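Local coordinates for phosphate transporter (Thermotoga maritima MSB8, PDB 6L85), which probably imports phosphate across the cell membrane, coupling its uptake to sodium ions bound within a largely helical fold, at residues T63-K73 against N125-I135; P76-L87 against P265-G276. One frame throughout, in Å; residues are numbered along the deposited sequence.

Contact 1 (T63-K73 against N125-I135); sequences TIVKGIVEVEK and NGVNWKTFLFI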
loop_
_atom_site.group_PDB
_atom_site.type_symbol
_atom_site.label_atom_id
_atom_site.label_comp_id
_atom_site.label_asym_id
_atom_site.label_seq_id
_atom_site.Cartn_x
_atom_site.Cartn_y
_atom_site.Cartn_z
ATOM N N THR B 63 -10.162 -14.937 -16.945
ATOM C CA THR B 63 -9.790 -16.112 -17.732
ATOM C C THR B 63 -10.402 -17.374 -17.150
ATOM O O THR B 63 -10.900 -18.230 -17.885
ATOM C CB THR B 63 -8.276 -16.236 -17.806
ATOM O OG1 THR B 63 -7.741 -15.017 -18.330
ATOM C CG2 THR B 63 -7.871 -17.415 -18.719
ATOM N N ILE B 64 -10.383 -17.510 -15.828
ATOM C CA ILE B 64 -11.052 -18.661 -15.225
ATOM C C ILE B 64 -12.538 -18.664 -15.589
ATOM O O ILE B 64 -13.134 -19.726 -15.813
ATOM C CB ILE B 64 -10.835 -18.685 -13.698
ATOM C CG1 ILE B 64 -9.346 -18.858 -13.382
ATOM C CG2 ILE B 64 -11.664 -19.792 -13.031
ATOM C CD1 ILE B 64 -8.712 -20.117 -13.947
ATOM N N VAL B 65 -13.161 -17.481 -15.669
ATOM C CA VAL B 65 -14.596 -17.466 -15.944
ATOM C C VAL B 65 -14.889 -17.908 -17.388
ATOM O O VAL B 65 -15.810 -18.701 -17.623
ATOM C CB VAL B 65 -15.206 -16.089 -15.616
ATOM C CG1 VAL B 65 -16.599 -15.964 -16.220
ATOM C CG2 VAL B 65 -15.298 -15.899 -14.089
ATOM N N LYS B 66 -14.113 -17.446 -18.378
ATOM C CA LYS B 66 -14.477 -17.855 -19.738
ATOM C C LYS B 66 -13.328 -18.400 -20.592
ATOM O O LYS B 66 -13.451 -18.426 -21.821
ATOM C CB LYS B 66 -15.157 -16.701 -20.476
ATOM C CG LYS B 66 -14.339 -15.437 -20.583
ATOM C CD LYS B 66 -15.080 -14.418 -21.448
ATOM C CE LYS B 66 -16.589 -14.481 -21.208
ATOM N NZ LYS B 66 -17.371 -13.893 -22.335
ATOM N N GLY B 67 -12.252 -18.902 -19.997
ATOM C CA GLY B 67 -11.132 -19.370 -20.804
ATOM C C GLY B 67 -10.962 -20.876 -20.827
ATOM O O GLY B 67 -10.152 -21.404 -21.597
ATOM N N ILE B 68 -11.730 -21.584 -19.998
ATOM C CA ILE B 68 -11.662 -23.043 -19.904
ATOM C C ILE B 68 -12.922 -23.689 -20.462
ATOM O O ILE B 68 -12.854 -24.532 -21.356
ATOM C CB ILE B 68 -11.409 -23.499 -18.450
ATOM C CG1 ILE B 68 -10.395 -22.586 -17.770
ATOM C CG2 ILE B 68 -10.966 -24.973 -18.414
ATOM C CD1 ILE B 68 -10.331 -22.810 -16.278
ATOM N N VAL B 69 -14.074 -23.347 -19.906
ATOM C CA VAL B 69 -15.354 -23.824 -20.408
ATOM C C VAL B 69 -15.790 -22.912 -21.542
ATOM O O VAL B 69 -15.563 -21.697 -21.499
ATOM C CB VAL B 69 -16.396 -23.865 -19.276
ATOM C CG1 VAL B 69 -17.743 -24.350 -19.780
ATOM C CG2 VAL B 69 -15.909 -24.760 -18.159
ATOM N N GLU B 70 -16.364 -23.502 -22.591
ATOM C CA GLU B 70 -16.930 -22.727 -23.692
ATOM C C GLU B 70 -18.290 -22.222 -23.218
ATOM O O GLU B 70 -19.298 -22.930 -23.306
ATOM C CB GLU B 70 -17.035 -23.569 -24.961
ATOM C CG GLU B 70 -17.153 -22.742 -26.228
ATOM C CD GLU B 70 -15.963 -21.839 -26.452
ATOM O OE1 GLU B 70 -14.908 -22.347 -26.897
ATOM O OE2 GLU B 70 -16.081 -20.622 -26.178
ATOM N N VAL B 71 -18.304 -20.986 -22.716
ATOM C CA VAL B 71 -19.454 -20.469 -21.975
ATOM C C VAL B 71 -20.706 -20.414 -22.856
ATOM O O VAL B 71 -21.796 -20.810 -22.428
ATOM C CB VAL B 71 -19.079 -19.102 -21.360
ATOM C CG1 VAL B 71 -20.298 -18.226 -21.122
ATOM C CG2 VAL B 71 -18.269 -19.316 -20.046
ATOM N N GLU B 72 -20.565 -19.992 -24.112
ATOM C CA GLU B 72 -21.717 -19.931 -25.012
ATOM C C GLU B 72 -22.336 -21.291 -25.341
ATOM O O GLU B 72 -23.397 -21.313 -25.968
ATOM C CB GLU B 72 -21.331 -19.236 -26.316
ATOM C CG GLU B 72 -20.963 -17.776 -26.139
ATOM C CD GLU B 72 -20.124 -17.249 -27.292
ATOM O OE1 GLU B 72 -19.163 -16.487 -27.034
ATOM O OE2 GLU B 72 -20.429 -17.599 -28.456
ATOM N N LYS B 73 -21.732 -22.414 -24.944
ATOM C CA LYS B 73 -22.310 -23.726 -25.241
ATOM C C LYS B 73 -22.972 -24.369 -24.042
ATOM O O LYS B 73 -23.564 -25.444 -24.182
ATOM C CB LYS B 73 -21.254 -24.707 -25.765
ATOM C CG LYS B 73 -20.223 -24.090 -26.670
ATOM C CD LYS B 73 -20.477 -24.406 -28.116
ATOM C CE LYS B 73 -19.410 -23.751 -28.976
ATOM N NZ LYS B 73 -19.766 -23.821 -30.425
ATOM N N ASN B 125 -16.888 -30.193 -27.134
ATOM C CA ASN B 125 -17.215 -28.813 -27.470
ATOM C C ASN B 125 -17.429 -27.941 -26.242
ATOM O O ASN B 125 -17.467 -26.714 -26.377
ATOM C CB ASN B 125 -18.469 -28.759 -28.349
ATOM C CG ASN B 125 -18.148 -28.915 -29.828
ATOM O OD1 ASN B 125 -16.981 -28.886 -30.232
ATOM N ND2 ASN B 125 -19.179 -29.081 -30.642
ATOM N N GLY B 126 -17.586 -28.543 -25.062
ATOM C CA GLY B 126 -17.734 -27.805 -23.821
ATOM C C GLY B 126 -16.465 -27.174 -23.290
ATOM O O GLY B 126 -16.523 -26.452 -22.291
ATOM N N VAL B 127 -15.322 -27.414 -23.928
ATOM C CA VAL B 127 -14.041 -26.873 -23.496
ATOM C C VAL B 127 -13.570 -25.853 -24.523
ATOM O O VAL B 127 -13.590 -26.124 -25.726
ATOM C CB VAL B 127 -13.001 -27.991 -23.300
ATOM C CG1 VAL B 127 -11.594 -27.398 -23.189
ATOM C CG2 VAL B 127 -13.351 -28.818 -22.062
ATOM N N ASN B 128 -13.151 -24.678 -24.044
ATOM C CA ASN B 128 -12.605 -23.606 -24.882
ATOM C C ASN B 128 -11.152 -23.954 -25.234
ATOM O O ASN B 128 -10.193 -23.459 -24.629
ATOM C CB ASN B 128 -12.732 -22.276 -24.138
ATOM C CG ASN B 128 -12.218 -21.080 -24.932
ATOM O OD1 ASN B 128 -11.524 -21.227 -25.941
ATOM N ND2 ASN B 128 -12.549 -19.877 -24.459
ATOM N N TRP B 129 -10.991 -24.803 -26.270
ATOM C CA TRP B 129 -9.680 -25.386 -26.586
ATOM C C TRP B 129 -8.664 -24.339 -27.037
ATOM O O TRP B 129 -7.477 -24.462 -26.720
ATOM C CB TRP B 129 -9.819 -26.489 -27.651
ATOM C CG TRP B 129 -10.588 -27.695 -27.160
ATOM C CD1 TRP B 129 -11.861 -28.066 -27.517
ATOM C CD2 TRP B 129 -10.142 -28.668 -26.201
ATOM N NE1 TRP B 129 -12.228 -29.210 -26.836
ATOM C CE2 TRP B 129 -11.196 -29.592 -26.018
ATOM C CE3 TRP B 129 -8.962 -28.836 -25.468
ATOM C CZ2 TRP B 129 -11.096 -30.675 -25.144
ATOM C CZ3 TRP B 129 -8.866 -29.912 -24.597
ATOM C CH2 TRP B 129 -9.924 -30.823 -24.446
ATOM N N LYS B 130 -9.090 -23.309 -27.764
ATOM C CA LYS B 130 -8.148 -22.272 -28.188
ATOM C C LYS B 130 -7.424 -21.658 -26.991
ATOM O O LYS B 130 -6.188 -21.613 -26.949
ATOM C CB LYS B 130 -8.887 -21.194 -28.984
ATOM C CG LYS B 130 -8.177 -19.854 -29.086
ATOM C CD LYS B 130 -7.210 -19.824 -30.251
ATOM C CE LYS B 130 -6.939 -18.398 -30.722
ATOM N NZ LYS B 130 -6.179 -18.396 -32.014
ATOM N N THR B 131 -8.187 -21.195 -25.989
ATOM C CA THR B 131 -7.578 -20.555 -24.825
ATOM C C THR B 131 -6.906 -21.579 -23.919
ATOM O O THR B 131 -5.785 -21.352 -23.436
ATOM C CB THR B 131 -8.631 -19.755 -24.061
ATOM O OG1 THR B 131 -9.058 -18.663 -24.880
ATOM C CG2 THR B 131 -8.051 -19.194 -22.759
ATOM N N PHE B 132 -7.581 -22.709 -23.675
ATOM C CA PHE B 132 -6.996 -23.743 -22.834
ATOM C C PHE B 132 -5.617 -24.147 -23.340
ATOM O O PHE B 132 -4.724 -24.467 -22.542
ATOM C CB PHE B 132 -7.932 -24.952 -22.767
ATOM C CG PHE B 132 -7.369 -26.101 -21.998
ATOM C CD1 PHE B 132 -7.201 -26.015 -20.624
ATOM C CD2 PHE B 132 -6.986 -27.259 -22.645
ATOM C CE1 PHE B 132 -6.668 -27.072 -19.906
ATOM C CE2 PHE B 132 -6.452 -28.318 -21.934
ATOM C CZ PHE B 132 -6.293 -28.221 -20.557
ATOM N N LEU B 133 -5.415 -24.087 -24.663
ATOM C CA LEU B 133 -4.121 -24.423 -25.247
ATOM C C LEU B 133 -3.039 -23.449 -24.804
ATOM O O LEU B 133 -1.924 -23.857 -24.457
ATOM C CB LEU B 133 -4.225 -24.422 -26.770
ATOM C CG LEU B 133 -3.151 -25.251 -27.454
ATOM C CD1 LEU B 133 -3.666 -26.680 -27.587
ATOM C CD2 LEU B 133 -2.798 -24.646 -28.809
ATOM N N PHE B 134 -3.330 -22.147 -24.880
ATOM C CA PHE B 134 -2.374 -21.144 -24.428
ATOM C C PHE B 134 -2.124 -21.252 -22.930
ATOM O O PHE B 134 -1.008 -20.993 -22.470
ATOM C CB PHE B 134 -2.870 -19.752 -24.796
ATOM C CG PHE B 134 -2.763 -19.453 -26.256
ATOM C CD1 PHE B 134 -1.529 -19.425 -26.871
ATOM C CD2 PHE B 134 -3.896 -19.218 -27.020
ATOM C CE1 PHE B 134 -1.419 -19.158 -28.221
ATOM C CE2 PHE B 134 -3.792 -18.946 -28.371
ATOM C CZ PHE B 134 -2.552 -18.921 -28.974
ATOM N N ILE B 135 -3.133 -21.684 -22.170
ATOM C CA ILE B 135 -2.950 -21.877 -20.734
ATOM C C ILE B 135 -1.966 -23.027 -20.473
ATOM O O ILE B 135 -1.028 -22.892 -19.666
ATOM C CB ILE B 135 -4.320 -22.094 -20.053
ATOM C CG1 ILE B 135 -5.170 -20.810 -20.130
ATOM C CG2 ILE B 135 -4.157 -22.572 -18.603
ATOM C CD1 ILE B 135 -6.656 -20.987 -19.725
#
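Val69 and Val127 form a single antiparallel beta bridge, joining the chain after helix 58-66 to the loop that leads into helix 129-162. They are a non-hydrogen-bonded pair, with CA of Val69 and CA of Val127 4.5 Å apart. The bonds lie at the flanking residues: Asn128 N gives to Ile68 O at 2.7 Å, and Glu70 N to Gly126 O at 3.0 Å. Val69 and Val127 both send their side chains to helix 106-121, Val69 to Phe117 and Val127 to Met115 and Leu119.

Asn128 ties the bridge to the new helix. Its CB lies 3.6 Å from Ile68 O and also touches Glu70 OE1. CG leaves CB opposite the backbone N (chi1 -179°), which carries the amide across to 63-73. There ND2 donates to Lys66 O at 3.1 Å, with the acceptor close to the amide plane. Asn128 is the N-cap of helix 129-162: its OD1 turns back to accept a weak but straight capping bond from Thr131 N (3.3 Å, 171° at the hydrogen). Both ends of the amide are engaged, though the OD1 bond is weak, which should restrain its rotation. The Glu70 carboxylate lies obliquely against this amide, their planes 39° apart, in van der Waals contact.

In the first turn of helix 129-162, Thr131 sets its CG2 3.3 Å from Gly67 O. Thr63 turns its hydroxyl elsewhere, OG1 bonding to Gly341 O, and offers its methyl to helix 129-162: CG2 of Thr63 and CD1 of Ile135 meet tip to tip at 3.9 Å.

Contact 2 (P76-L87 against P265-G276); sequences PVELMYGALSAL and PVAAVMIVASTG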
loop_
_atom_site.group_PDB
_atom_site.type_symbol
_atom_site.label_atom_id
_atom_site.label_comp_id
_atom_site.label_asym_id
_atom_site.label_seq_id
_atom_site.Cartn_x
_atom_site.Cartn_y
_atom_site.Cartn_z
ATOM N N PRO B 76 -26.603 -21.164 -18.768
ATOM C CA PRO B 76 -26.135 -20.493 -17.538
ATOM C C PRO B 76 -26.372 -21.272 -16.252
ATOM O O PRO B 76 -25.449 -21.369 -15.435
ATOM C CB PRO B 76 -26.905 -19.172 -17.576
ATOM C CG PRO B 76 -26.931 -18.844 -19.058
ATOM C CD PRO B 76 -27.051 -20.191 -19.781
ATOM N N VAL B 77 -27.546 -21.870 -16.064
ATOM C CA VAL B 77 -27.794 -22.613 -14.828
ATOM C C VAL B 77 -26.761 -23.725 -14.655
ATOM O O VAL B 77 -26.268 -23.986 -13.541
ATOM C CB VAL B 77 -29.234 -23.164 -14.820
ATOM C CG1 VAL B 77 -29.470 -24.107 -16.011
ATOM C CG2 VAL B 77 -29.540 -23.860 -13.500
ATOM N N GLU B 78 -26.396 -24.380 -15.762
ATOM C CA GLU B 78 -25.438 -25.467 -15.689
ATOM C C GLU B 78 -24.038 -24.933 -15.411
ATOM O O GLU B 78 -23.271 -25.574 -14.700
ATOM C CB GLU B 78 -25.466 -26.299 -16.980
ATOM C CG GLU B 78 -26.823 -26.999 -17.287
ATOM C CD GLU B 78 -27.459 -27.706 -16.078
ATOM O OE1 GLU B 78 -26.730 -28.249 -15.213
ATOM O OE2 GLU B 78 -28.708 -27.722 -16.000
ATOM N N LEU B 79 -23.689 -23.776 -15.984
ATOM C CA LEU B 79 -22.429 -23.127 -15.659
ATOM C C LEU B 79 -22.326 -22.879 -14.166
ATOM O O LEU B 79 -21.267 -23.070 -13.561
ATOM C CB LEU B 79 -22.304 -21.805 -16.418
ATOM C CG LEU B 79 -21.098 -20.989 -15.957
ATOM C CD1 LEU B 79 -19.821 -21.776 -16.223
ATOM C CD2 LEU B 79 -21.045 -19.650 -16.635
ATOM N N MET B 80 -23.435 -22.481 -13.556
ATOM C CA MET B 80 -23.449 -22.206 -12.131
ATOM C C MET B 80 -23.191 -23.488 -11.325
ATOM O O MET B 80 -22.318 -23.526 -10.431
ATOM C CB MET B 80 -24.787 -21.504 -11.827
ATOM C CG MET B 80 -25.473 -21.719 -10.513
ATOM S SD MET B 80 -27.066 -20.826 -10.612
ATOM C CE MET B 80 -26.489 -19.133 -10.529
ATOM N N TYR B 81 -23.872 -24.581 -11.687
ATOM C CA TYR B 81 -23.608 -25.840 -10.981
ATOM C C TYR B 81 -22.215 -26.406 -11.302
ATOM O O TYR B 81 -21.585 -27.032 -10.446
ATOM C CB TYR B 81 -24.708 -26.858 -11.294
ATOM C CG TYR B 81 -26.050 -26.481 -10.691
ATOM C CD1 TYR B 81 -26.148 -26.123 -9.356
ATOM C CD2 TYR B 81 -27.207 -26.458 -11.462
ATOM C CE1 TYR B 81 -27.358 -25.758 -8.796
ATOM C CE2 TYR B 81 -28.426 -26.098 -10.911
ATOM C CZ TYR B 81 -28.491 -25.747 -9.575
ATOM O OH TYR B 81 -29.692 -25.386 -8.997
ATOM N N GLY B 82 -21.697 -26.169 -12.506
ATOM C CA GLY B 82 -20.357 -26.619 -12.826
ATOM C C GLY B 82 -19.290 -25.884 -12.035
ATOM O O GLY B 82 -18.313 -26.493 -11.580
ATOM N N ALA B 83 -19.445 -24.562 -11.889
ATOM C CA ALA B 83 -18.509 -23.787 -11.082
ATOM C C ALA B 83 -18.469 -24.330 -9.664
ATOM O O ALA B 83 -17.389 -24.577 -9.108
ATOM C CB ALA B 83 -18.900 -22.306 -11.096
ATOM N N LEU B 84 -19.645 -24.575 -9.082
ATOM C CA LEU B 84 -19.668 -25.167 -7.751
ATOM C C LEU B 84 -18.978 -26.528 -7.722
ATOM O O LEU B 84 -18.212 -26.824 -6.788
ATOM C CB LEU B 84 -21.103 -25.286 -7.252
ATOM C CG LEU B 84 -21.865 -23.974 -7.112
ATOM C CD1 LEU B 84 -23.210 -24.275 -6.491
ATOM C CD2 LEU B 84 -21.101 -22.951 -6.273
ATOM N N SER B 85 -19.243 -27.374 -8.727
ATOM C CA SER B 85 -18.640 -28.708 -8.770
ATOM C C SER B 85 -17.124 -28.626 -8.808
ATOM O O SER B 85 -16.436 -29.359 -8.088
ATOM C CB SER B 85 -19.159 -29.489 -9.985
ATOM O OG SER B 85 -20.528 -29.834 -9.801
ATOM N N ALA B 86 -16.591 -27.734 -9.646
ATOM C CA ALA B 86 -15.153 -27.522 -9.726
ATOM C C ALA B 86 -14.578 -27.067 -8.382
ATOM O O ALA B 86 -13.521 -27.552 -7.954
ATOM C CB ALA B 86 -14.843 -26.504 -10.827
ATOM N N LEU B 87 -15.248 -26.120 -7.715
ATOM C CA LEU B 87 -14.766 -25.661 -6.405
ATOM C C LEU B 87 -14.710 -26.818 -5.414
ATOM O O LEU B 87 -13.697 -27.015 -4.733
ATOM C CB LEU B 87 -15.657 -24.535 -5.850
ATOM C CG LEU B 87 -15.543 -23.097 -6.402
ATOM C CD1 LEU B 87 -16.675 -22.223 -5.889
ATOM C CD2 LEU B 87 -14.187 -22.423 -6.093
ATOM N N PRO B 265 -14.708 -18.995 -10.220
ATOM C CA PRO B 265 -15.942 -19.799 -10.113
ATOM C C PRO B 265 -17.048 -19.086 -9.365
ATOM O O PRO B 265 -18.213 -19.109 -9.807
ATOM C CB PRO B 265 -15.469 -21.076 -9.395
ATOM C CG PRO B 265 -14.003 -21.193 -9.781
ATOM C CD PRO B 265 -13.521 -19.748 -9.752
ATOM N N VAL B 266 -16.706 -18.409 -8.259
ATOM C CA VAL B 266 -17.714 -17.664 -7.503
ATOM C C VAL B 266 -18.305 -16.551 -8.363
ATOM O O VAL B 266 -19.520 -16.329 -8.362
ATOM C CB VAL B 266 -17.124 -17.107 -6.189
ATOM C CG1 VAL B 266 -18.139 -16.149 -5.499
ATOM C CG2 VAL B 266 -16.719 -18.226 -5.250
ATOM N N ALA B 267 -17.452 -15.801 -9.068
ATOM C CA ALA B 267 -17.952 -14.752 -9.958
ATOM C C ALA B 267 -18.899 -15.318 -11.014
ATOM O O ALA B 267 -19.899 -14.682 -11.366
ATOM C CB ALA B 267 -16.794 -14.036 -10.658
ATOM N N ALA B 268 -18.590 -16.494 -11.555
ATOM C CA ALA B 268 -19.475 -17.059 -12.564
ATOM C C ALA B 268 -20.849 -17.331 -11.963
ATOM O O ALA B 268 -21.886 -17.051 -12.591
ATOM C CB ALA B 268 -18.863 -18.325 -13.173
ATOM N N VAL B 269 -20.874 -17.845 -10.729
ATOM C CA VAL B 269 -22.166 -18.075 -10.069
ATOM C C VAL B 269 -22.905 -16.756 -9.825
ATOM O O VAL B 269 -24.116 -16.648 -10.072
ATOM C CB VAL B 269 -21.973 -18.855 -8.761
ATOM C CG1 VAL B 269 -23.290 -18.988 -8.042
ATOM C CG2 VAL B 269 -21.356 -20.240 -9.055
ATOM N N MET B 270 -22.189 -15.736 -9.331
ATOM C CA MET B 270 -22.810 -14.431 -9.106
ATOM C C MET B 270 -23.336 -13.828 -10.408
ATOM O O MET B 270 -24.417 -13.235 -10.432
ATOM C CB MET B 270 -21.814 -13.475 -8.447
ATOM C CG MET B 270 -21.370 -13.941 -7.047
ATOM S SD MET B 270 -20.119 -12.853 -6.344
ATOM C CE MET B 270 -21.100 -11.341 -6.264
ATOM N N ILE B 271 -22.566 -13.935 -11.490
ATOM C CA ILE B 271 -22.974 -13.343 -12.752
ATOM C C ILE B 271 -24.218 -14.039 -13.272
ATOM O O ILE B 271 -25.136 -13.381 -13.770
ATOM C CB ILE B 271 -21.823 -13.381 -13.773
ATOM C CG1 ILE B 271 -20.723 -12.397 -13.382
ATOM C CG2 ILE B 271 -22.316 -12.997 -15.143
ATOM C CD1 ILE B 271 -19.394 -12.664 -14.093
ATOM N N VAL B 272 -24.300 -15.369 -13.134
ATOM C CA VAL B 272 -25.508 -16.042 -13.613
ATOM C C VAL B 272 -26.715 -15.663 -12.742
ATOM O O VAL B 272 -27.784 -15.309 -13.266
ATOM C CB VAL B 272 -25.296 -17.569 -13.712
ATOM C CG1 VAL B 272 -26.606 -18.291 -14.052
ATOM C CG2 VAL B 272 -24.275 -17.901 -14.806
ATOM N N ALA B 273 -26.558 -15.682 -11.406
ATOM C CA ALA B 273 -27.668 -15.294 -10.525
ATOM C C ALA B 273 -28.127 -13.861 -10.769
ATOM O O ALA B 273 -29.318 -13.556 -10.637
ATOM C CB ALA B 273 -27.280 -15.449 -9.052
ATOM N N SER B 274 -27.209 -12.971 -11.124
ATOM C CA SER B 274 -27.550 -11.564 -11.268
ATOM C C SER B 274 -28.111 -11.245 -12.655
ATOM O O SER B 274 -29.136 -10.566 -12.772
ATOM C CB SER B 274 -26.313 -10.715 -10.960
ATOM O OG SER B 274 -26.389 -9.432 -11.546
ATOM N N THR B 275 -27.458 -11.713 -13.723
ATOM C CA THR B 275 -27.876 -11.350 -15.067
ATOM C C THR B 275 -28.273 -12.515 -15.951
ATOM O O THR B 275 -28.928 -12.276 -16.962
ATOM C CB THR B 275 -26.782 -10.544 -15.792
ATOM O OG1 THR B 275 -25.501 -11.150 -15.593
ATOM C CG2 THR B 275 -26.753 -9.109 -15.257
ATOM N N GLY B 276 -27.915 -13.751 -15.616
ATOM C CA GLY B 276 -28.231 -14.869 -16.494
ATOM C C GLY B 276 -27.123 -15.208 -17.476
ATOM O O GLY B 276 -26.185 -15.933 -17.136
#
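This is a buried, apolar helix-helix contact between the start of helix 76-99 and the C-terminal part of helix 260-275. The axes of the two short segments approach to 8.6 Å, their directions differ by 156°, close to antiparallel, and no hydrogen bond crosses between them. Small side chains are consistent with this closeness: Ala83 CB rests 3.5 Å from Pro265 O and also touches Val269, while Ala268 presents only a methyl to Leu79 and Ala83.

Val272 is a single knob in a hole, its side chain set among Pro76, Val77, Leu79 and Met80, the i, i+1, i+3, i+4 set of one helix surface. The Met80 chain bends at the last torsion (chi3 -72°), bringing its CE 3.6 Å from Val272 CG1 and alongside Val269 O and Ala273. Leu79 lies obliquely against the other branch, its CD2 4.1 Å from Val272 CG2. Beyond the knob, Pro76 CB meets Gly276 O at 3.3 Å, where positive phi takes Gly276 out of the helix.

Farther along, Leu84 CD2 meets Val269 CG2 at 3.9 Å, the two side chains crossing at about a right angle. Leu87 meets the CB-CG side of the Pro265 ring with its branch point, CG to Pro265 CB 3.6 Å, and extends CD1 to Val266 CG2 at 4.0 Å. With an alanine in place of Leu87, Pro265 CB and Val266 CG2 would lose the leucine methyls against them, and a gap would probably open there, although Ala83 would still meet Pro265. Helix 2-32 borders the same region, Met14 touching Leu87 and Ala7 touching Val269.

The segments alternate along the chain, in the order 63-73, 76-87, 125-135, 265-276, so the two contacts are interleaved, with centres about 15 Å apart on one side of the chain's centre. Helices 58-66 and 76-99 are consecutive, linking the first partners directly. The contacts also touch in space: Ile64 CG2 packs on Pro265 CD at 3.8 Å, and Val65 CG2 on Ala267 CB at 4.2 Å. Helix 106-121 serves both, through Val111 and Phe117 for contact 1 and Ile110 for contact 2. A bound sodium ion lies about 9 Å from the Ile135 side chain, and one about 11 Å from that of Pro265. Neither contact contributes a sodium ligand; they join helices beside the ion sites.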